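PDB 6DYM: ebony from Drosophila melanogaster, which probably links beta-alanine to biogenic amines such as dopamine, this chain being the C-terminal, atypical condensation domain that probably forms the amide bond. Local coordinates for residues 98-103 and 162-167; 76-81 and 145-150. All blocks are in the same frame, centred on the assembly; numbering follows the deposited sequence.

Contact 1 of 2, residues 98-103 and 162-167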
loop_
_atom_site.group_PDB
_atom_site.type_symbol
_atom_site.label_atom_id
_atom_site.label_comp_id
_atom_site.label_asym_id
_atom_site.label_seq_id
_atom_site.Cartn_x
_atom_site.Cartn_y
_atom_site.Cartn_z
ATOM N N GLU A 98 5.791 -8.982 -8.246
ATOM C CA GLU A 98 6.522 -8.849 -9.501
ATOM C C GLU A 98 5.785 -7.927 -10.464
ATOM O O GLU A 98 6.414 -7.144 -11.186
ATOM C CB GLU A 98 6.755 -10.223 -10.124
ATOM C CG GLU A 98 7.737 -11.085 -9.339
ATOM C CD GLU A 98 8.101 -12.375 -10.054
ATOM O OE1 GLU A 98 7.452 -12.706 -11.069
ATOM O OE2 GLU A 98 9.034 -13.066 -9.594
ATOM N N PHE A 99 4.450 -7.991 -10.480
ATOM C CA PHE A 99 3.678 -7.077 -11.317
ATOM C C PHE A 99 3.838 -5.634 -10.853
ATOM O O PHE A 99 3.948 -4.720 -11.678
ATOM C CB PHE A 99 2.201 -7.476 -11.312
ATOM C CG PHE A 99 1.294 -6.467 -11.970
ATOM C CD1 PHE A 99 1.470 -6.120 -13.302
ATOM C CD2 PHE A 99 0.254 -5.878 -11.262
ATOM C CE1 PHE A 99 0.635 -5.199 -13.917
ATOM C CE2 PHE A 99 -0.582 -4.955 -11.870
ATOM C CZ PHE A 99 -0.390 -4.616 -13.202
ATOM N N LEU A 100 3.840 -5.404 -9.535
ATOM C CA LEU A 100 4.046 -4.048 -9.036
ATOM C C LEU A 100 5.436 -3.533 -9.404
ATOM O O LEU A 100 5.593 -2.362 -9.766
ATOM C CB LEU A 100 3.824 -4.004 -7.524
ATOM C CG LEU A 100 2.401 -4.362 -7.070
ATOM C CD1 LEU A 100 2.283 -4.342 -5.552
ATOM C CD2 LEU A 100 1.376 -3.441 -7.704
ATOM N N GLU A 101 6.455 -4.393 -9.337
ATOM C CA GLU A 101 7.781 -3.969 -9.783
ATOM C C GLU A 101 7.797 -3.717 -11.288
ATOM O O GLU A 101 8.471 -2.794 -11.761
ATOM C CB GLU A 101 8.830 -5.009 -9.387
ATOM C CG GLU A 101 10.268 -4.667 -9.811
ATOM C CD GLU A 101 10.799 -3.380 -9.188
ATOM O OE1 GLU A 101 11.811 -2.851 -9.701
ATOM O OE2 GLU A 101 10.213 -2.889 -8.193
ATOM N N PHE A 102 7.044 -4.515 -12.052
ATOM C CA PHE A 102 6.877 -4.256 -13.481
ATOM C C PHE A 102 6.353 -2.843 -13.720
ATOM O O PHE A 102 6.829 -2.136 -14.620
ATOM C CB PHE A 102 5.938 -5.315 -14.073
ATOM C CG PHE A 102 5.430 -5.010 -15.464
ATOM C CD1 PHE A 102 6.102 -5.488 -16.585
ATOM C CD2 PHE A 102 4.247 -4.301 -15.648
ATOM C CE1 PHE A 102 5.626 -5.234 -17.862
ATOM C CE2 PHE A 102 3.764 -4.040 -16.927
ATOM C CZ PHE A 102 4.454 -4.510 -18.036
ATOM N N CYS A 103 5.384 -2.406 -12.903
ATOM C CA CYS A 103 4.809 -1.070 -13.037
ATOM C C CYS A 103 5.736 0.013 -12.504
ATOM O O CYS A 103 5.875 1.072 -13.125
ATOM C CB CYS A 103 3.467 -0.987 -12.301
ATOM S SG CYS A 103 2.164 -2.094 -12.898
ATOM N N THR A 162 1.578 2.582 -6.161
ATOM C CA THR A 162 0.738 2.001 -7.207
ATOM C C THR A 162 -0.633 1.709 -6.614
ATOM O O THR A 162 -0.746 0.944 -5.651
ATOM C CB THR A 162 1.337 0.719 -7.787
ATOM O OG1 THR A 162 2.649 0.983 -8.283
ATOM C CG2 THR A 162 0.480 0.202 -8.938
ATOM N N ASN A 163 -1.665 2.309 -7.188
ATOM C CA ASN A 163 -3.020 2.152 -6.685
ATOM C C ASN A 163 -3.770 1.173 -7.574
ATOM O O ASN A 163 -3.850 1.361 -8.794
ATOM C CB ASN A 163 -3.717 3.505 -6.606
ATOM C CG ASN A 163 -3.163 4.349 -5.485
ATOM O OD1 ASN A 163 -3.102 3.905 -4.341
ATOM N ND2 ASN A 163 -2.722 5.555 -5.808
ATOM N N THR A 164 -4.308 0.124 -6.955
ATOM C CA THR A 164 -4.901 -0.988 -7.675
ATOM C C THR A 164 -6.394 -1.129 -7.434
ATOM O O THR A 164 -6.998 -2.079 -7.943
ATOM C CB THR A 164 -4.198 -2.295 -7.294
ATOM O OG1 THR A 164 -4.271 -2.465 -5.874
ATOM C CG2 THR A 164 -2.730 -2.261 -7.726
ATOM N N SER A 165 -7.006 -0.226 -6.674
ATOM C CA SER A 165 -8.449 -0.245 -6.509
ATOM C C SER A 165 -9.035 1.078 -6.984
ATOM O O SER A 165 -8.360 2.113 -6.940
ATOM C CB SER A 165 -8.851 -0.496 -5.048
ATOM O OG SER A 165 -8.789 0.695 -4.282
ATOM N N PRO A 166 -10.280 1.077 -7.468
ATOM C CA PRO A 166 -10.855 2.336 -7.972
ATOM C C PRO A 166 -10.882 3.440 -6.926
ATOM O O PRO A 166 -10.646 4.607 -7.261
ATOM C CB PRO A 166 -12.264 1.919 -8.421
ATOM C CG PRO A 166 -12.160 0.441 -8.685
ATOM C CD PRO A 166 -11.171 -0.077 -7.686
ATOM N N LEU A 167 -11.119 3.100 -5.658
ATOM C CA LEU A 167 -11.213 4.128 -4.625
ATOM C C LEU A 167 -9.851 4.746 -4.333
ATOM O O LEU A 167 -9.734 5.968 -4.188
ATOM C CB LEU A 167 -11.816 3.537 -3.348
ATOM C CG LEU A 167 -11.845 4.450 -2.117
ATOM C CD1 LEU A 167 -12.600 5.750 -2.409
ATOM C CD2 LEU A 167 -12.470 3.723 -0.935
#
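Leu100 of helix 93-111 and Thr162 near the end of strand 158-163 bring their CA atoms to 7.1 Å, the nearest backbone approach of 98-103 and 162-167. The domain's mixed sheet, with 119-127 and 158-163 as its parallel pair, has the topology of the GNAT acetyltransferase fold. Helix 93-111, which follows strand 71-80 and precedes strand 119-127 in the chain, touches the chain here where it leaves 158-163 and turns into helix 166-174. Thr162 and Thr164 aim their CB atoms at the helix, whereas Asn163 between them turns away and bonds to His209. The contact is small, about 141 Å² of buried surface, and rests on methyl groups. One branch of Leu100 does the touching: CD1 continues the extended chain (chi2 178°), and CD2 branches off to meet both threonines. Leu100 CD2 lies 3.9 Å from Thr162 CG2 and 4.3 Å from Thr164 CG2, so three methyls form a nearly equilateral triangle. Cys103, one turn further along the helix, directs its CB toward Thr162 without close contact; its SG sits 3.5 Å above the plane of the Phe99 ring, offset toward the rim. Both Cys103 and Thr162 also touch Val208 of strand 205-212, which pairs with 158-163. Further on, Ser165 is the N-cap of helix 166-174, its OG hydrogen-bonded to Thr168 OG1. In Thr162, chi1 of -56° sets CG2 anti to the backbone N and facing Leu100, while the hydroxyl adds a polar tie to the same helix through a hydrogen bond between Thr162 OG1 and Glu104 OE2.

Contact 2 of 2, residues 76-81 and 145-150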
loop_
_atom_site.group_PDB
_atom_site.type_symbol
_atom_site.label_atom_id
_atom_site.label_comp_id
_atom_site.label_asym_id
_atom_site.label_seq_id
_atom_site.Cartn_x
_atom_site.Cartn_y
_atom_site.Cartn_z
ATOM N N ALA A 76 -0.949 2.942 7.899
ATOM C CA ALA A 76 -0.222 3.308 6.686
ATOM C C ALA A 76 1.218 2.842 6.848
ATOM O O ALA A 76 1.941 3.346 7.715
ATOM C CB ALA A 76 -0.285 4.813 6.435
ATOM N N LEU A 77 1.629 1.882 6.026
ATOM C CA LEU A 77 2.972 1.315 6.076
ATOM C C LEU A 77 3.796 1.892 4.930
ATOM O O LEU A 77 3.398 1.793 3.765
ATOM C CB LEU A 77 2.917 -0.211 5.992
ATOM C CG LEU A 77 1.921 -0.876 6.947
ATOM C CD1 LEU A 77 2.046 -2.390 6.894
ATOM C CD2 LEU A 77 2.125 -0.367 8.370
ATOM N N ASN A 78 4.933 2.501 5.264
ATOM C CA ASN A 78 5.755 3.216 4.304
ATOM C C ASN A 78 7.210 2.809 4.452
ATOM O O ASN A 78 7.673 2.488 5.549
ATOM C CB ASN A 78 5.640 4.726 4.489
ATOM C CG ASN A 78 4.213 5.191 4.492
ATOM O OD1 ASN A 78 3.482 4.947 3.539
ATOM N ND2 ASN A 78 3.794 5.848 5.573
ATOM N N PHE A 79 7.923 2.849 3.327
ATOM C CA PHE A 79 9.364 2.655 3.273
ATOM C C PHE A 79 9.973 3.708 2.359
ATOM O O PHE A 79 9.309 4.253 1.473
ATOM C CB PHE A 79 9.750 1.277 2.727
ATOM C CG PHE A 79 9.725 0.177 3.742
ATOM C CD1 PHE A 79 10.575 0.202 4.834
ATOM C CD2 PHE A 79 8.882 -0.908 3.577
ATOM C CE1 PHE A 79 10.563 -0.819 5.754
ATOM C CE2 PHE A 79 8.865 -1.935 4.496
ATOM C CZ PHE A 79 9.708 -1.891 5.583
ATOM N N ASP A 80 11.246 3.993 2.588
ATOM C CA ASP A 80 12.060 4.614 1.555
ATOM C C ASP A 80 12.122 3.667 0.364
ATOM O O ASP A 80 12.577 2.527 0.496
ATOM C CB ASP A 80 13.458 4.905 2.103
ATOM C CG ASP A 80 14.336 5.678 1.124
ATOM O OD1 ASP A 80 14.137 5.575 -0.105
ATOM O OD2 ASP A 80 15.245 6.392 1.591
ATOM N N ALA A 81 11.644 4.130 -0.794
ATOM C CA ALA A 81 11.574 3.257 -1.962
ATOM C C ALA A 81 12.935 2.668 -2.318
ATOM O O ALA A 81 13.006 1.576 -2.891
ATOM C CB ALA A 81 11.000 4.017 -3.155
ATOM N N HIS A 145 -3.715 12.520 4.307
ATOM C CA HIS A 145 -3.199 13.787 4.808
ATOM C C HIS A 145 -1.956 13.581 5.663
ATOM O O HIS A 145 -1.019 14.380 5.599
ATOM C CB HIS A 145 -4.301 14.507 5.603
ATOM C CG HIS A 145 -3.874 15.789 6.256
ATOM N ND1 HIS A 145 -3.278 15.831 7.500
ATOM C CD2 HIS A 145 -4.010 17.078 5.860
ATOM C CE1 HIS A 145 -3.039 17.088 7.829
ATOM N NE2 HIS A 145 -3.474 17.865 6.852
ATOM N N GLU A 146 -1.923 12.517 6.469
ATOM C CA GLU A 146 -0.784 12.308 7.356
ATOM C C GLU A 146 0.432 11.746 6.629
ATOM O O GLU A 146 1.567 12.027 7.029
ATOM C CB GLU A 146 -1.174 11.389 8.512
ATOM C CG GLU A 146 -2.050 12.072 9.555
ATOM C CD GLU A 146 -1.409 13.335 10.106
ATOM O OE1 GLU A 146 -0.308 13.235 10.695
ATOM O OE2 GLU A 146 -2.001 14.427 9.941
ATOM N N VAL A 147 0.233 10.946 5.580
ATOM C CA VAL A 147 1.379 10.489 4.797
ATOM C C VAL A 147 2.103 11.684 4.185
ATOM O O VAL A 147 3.339 11.757 4.200
ATOM C CB VAL A 147 0.932 9.475 3.727
ATOM C CG1 VAL A 147 2.071 9.188 2.759
ATOM C CG2 VAL A 147 0.476 8.183 4.388
ATOM N N LEU A 148 1.343 12.653 3.669
ATOM C CA LEU A 148 1.941 13.886 3.164
ATOM C C LEU A 148 2.762 14.578 4.247
ATOM O O LEU A 148 3.885 15.027 3.991
ATOM C CB LEU A 148 0.846 14.818 2.632
ATOM C CG LEU A 148 0.140 14.379 1.340
ATOM C CD1 LEU A 148 -1.187 15.106 1.106
ATOM C CD2 LEU A 148 1.059 14.531 0.132
ATOM N N ARG A 149 2.224 14.653 5.468
ATOM C CA ARG A 149 2.927 15.319 6.561
ATOM C C ARG A 149 4.231 14.611 6.902
ATOM O O ARG A 149 5.253 15.262 7.154
ATOM C CB ARG A 149 2.026 15.387 7.794
ATOM C CG ARG A 149 2.392 16.480 8.778
ATOM C CD ARG A 149 1.790 16.213 10.151
ATOM N NE ARG A 149 2.272 14.956 10.714
ATOM C CZ ARG A 149 3.441 14.816 11.328
ATOM N NH1 ARG A 149 4.248 15.860 11.460
ATOM N NH2 ARG A 149 3.803 13.633 11.810
ATOM N N VAL A 150 4.210 13.278 6.943
ATOM C CA VAL A 150 5.430 12.529 7.229
ATOM C C VAL A 150 6.472 12.795 6.151
ATOM O O VAL A 150 7.655 13.007 6.445
ATOM C CB VAL A 150 5.109 11.029 7.368
ATOM C CG1 VAL A 150 6.393 10.191 7.419
ATOM C CG2 VAL A 150 4.246 10.789 8.603
#
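Asn78 ND2, hydrogen-bonded to the backbone oxygen of Leu60, also lies against a methyl of the facing helix, 4.2 Å from Val147 CG2. A further bond, from Asn78 N to Ser61 OG, ties the same residue to the loop leading into strand 62-66. The buried amide nitrogen thus has a backbone acceptor and also touches a methyl group. Val147 meets the strand with a single branch: CG1 is anti to the backbone N (chi1 170°), and CG2 reaches toward the sheet. There it touches Ala76 CB at 4.0 Å as well, bridging two residues that sit two positions apart on one face of the strand. On the helix's polar flank both oxygens of Glu146 are held. Arg149 NE forms a salt bridge to Glu146 OE1 (3.1 Å) on the syn side, and His145 ND1 donates to Glu146 OE2 (3.1 Å), which lies in the imidazole plane, on the anti side. Both donors are tilted about 30° out of the carboxylate plane; they probably limit its rotation and would favour its charged form. Arg149 NH1 has a second acid partner, Glu153. Strand 71-80 is an inner strand of the GNAT-like sheet: helix 133-153 packs on the face of Ala76 and Asn78, with Val147 also touching Phe62 and Met125 of nearby strands, while the CB of Leu77 points away from it and its side chain touches Leu48 and Leu55 of helix 41-58.

How the contacts relate
From the N terminus the chain passes strand 71-80, helix 93-111, helix 133-153 and strand 158-163, so the order of segments is 76-81, 98-103, 145-150, 162-167. Contact 2 opens first and closes over 63 intervening residues; contact 1 starts inside that loop and closes beyond it, over 58, so the two cross rather than nest. Strand 119-127 lies within both loops. Helix 133-153 and strand 158-163 complete the beta-alpha-beta crossover from 119-127, and each contact fastens one of them to an earlier element. The centres are about 17 Å apart, on opposite sides of the chain's centre, and nearest atoms about 7 Å: separate fastenings on one sheet.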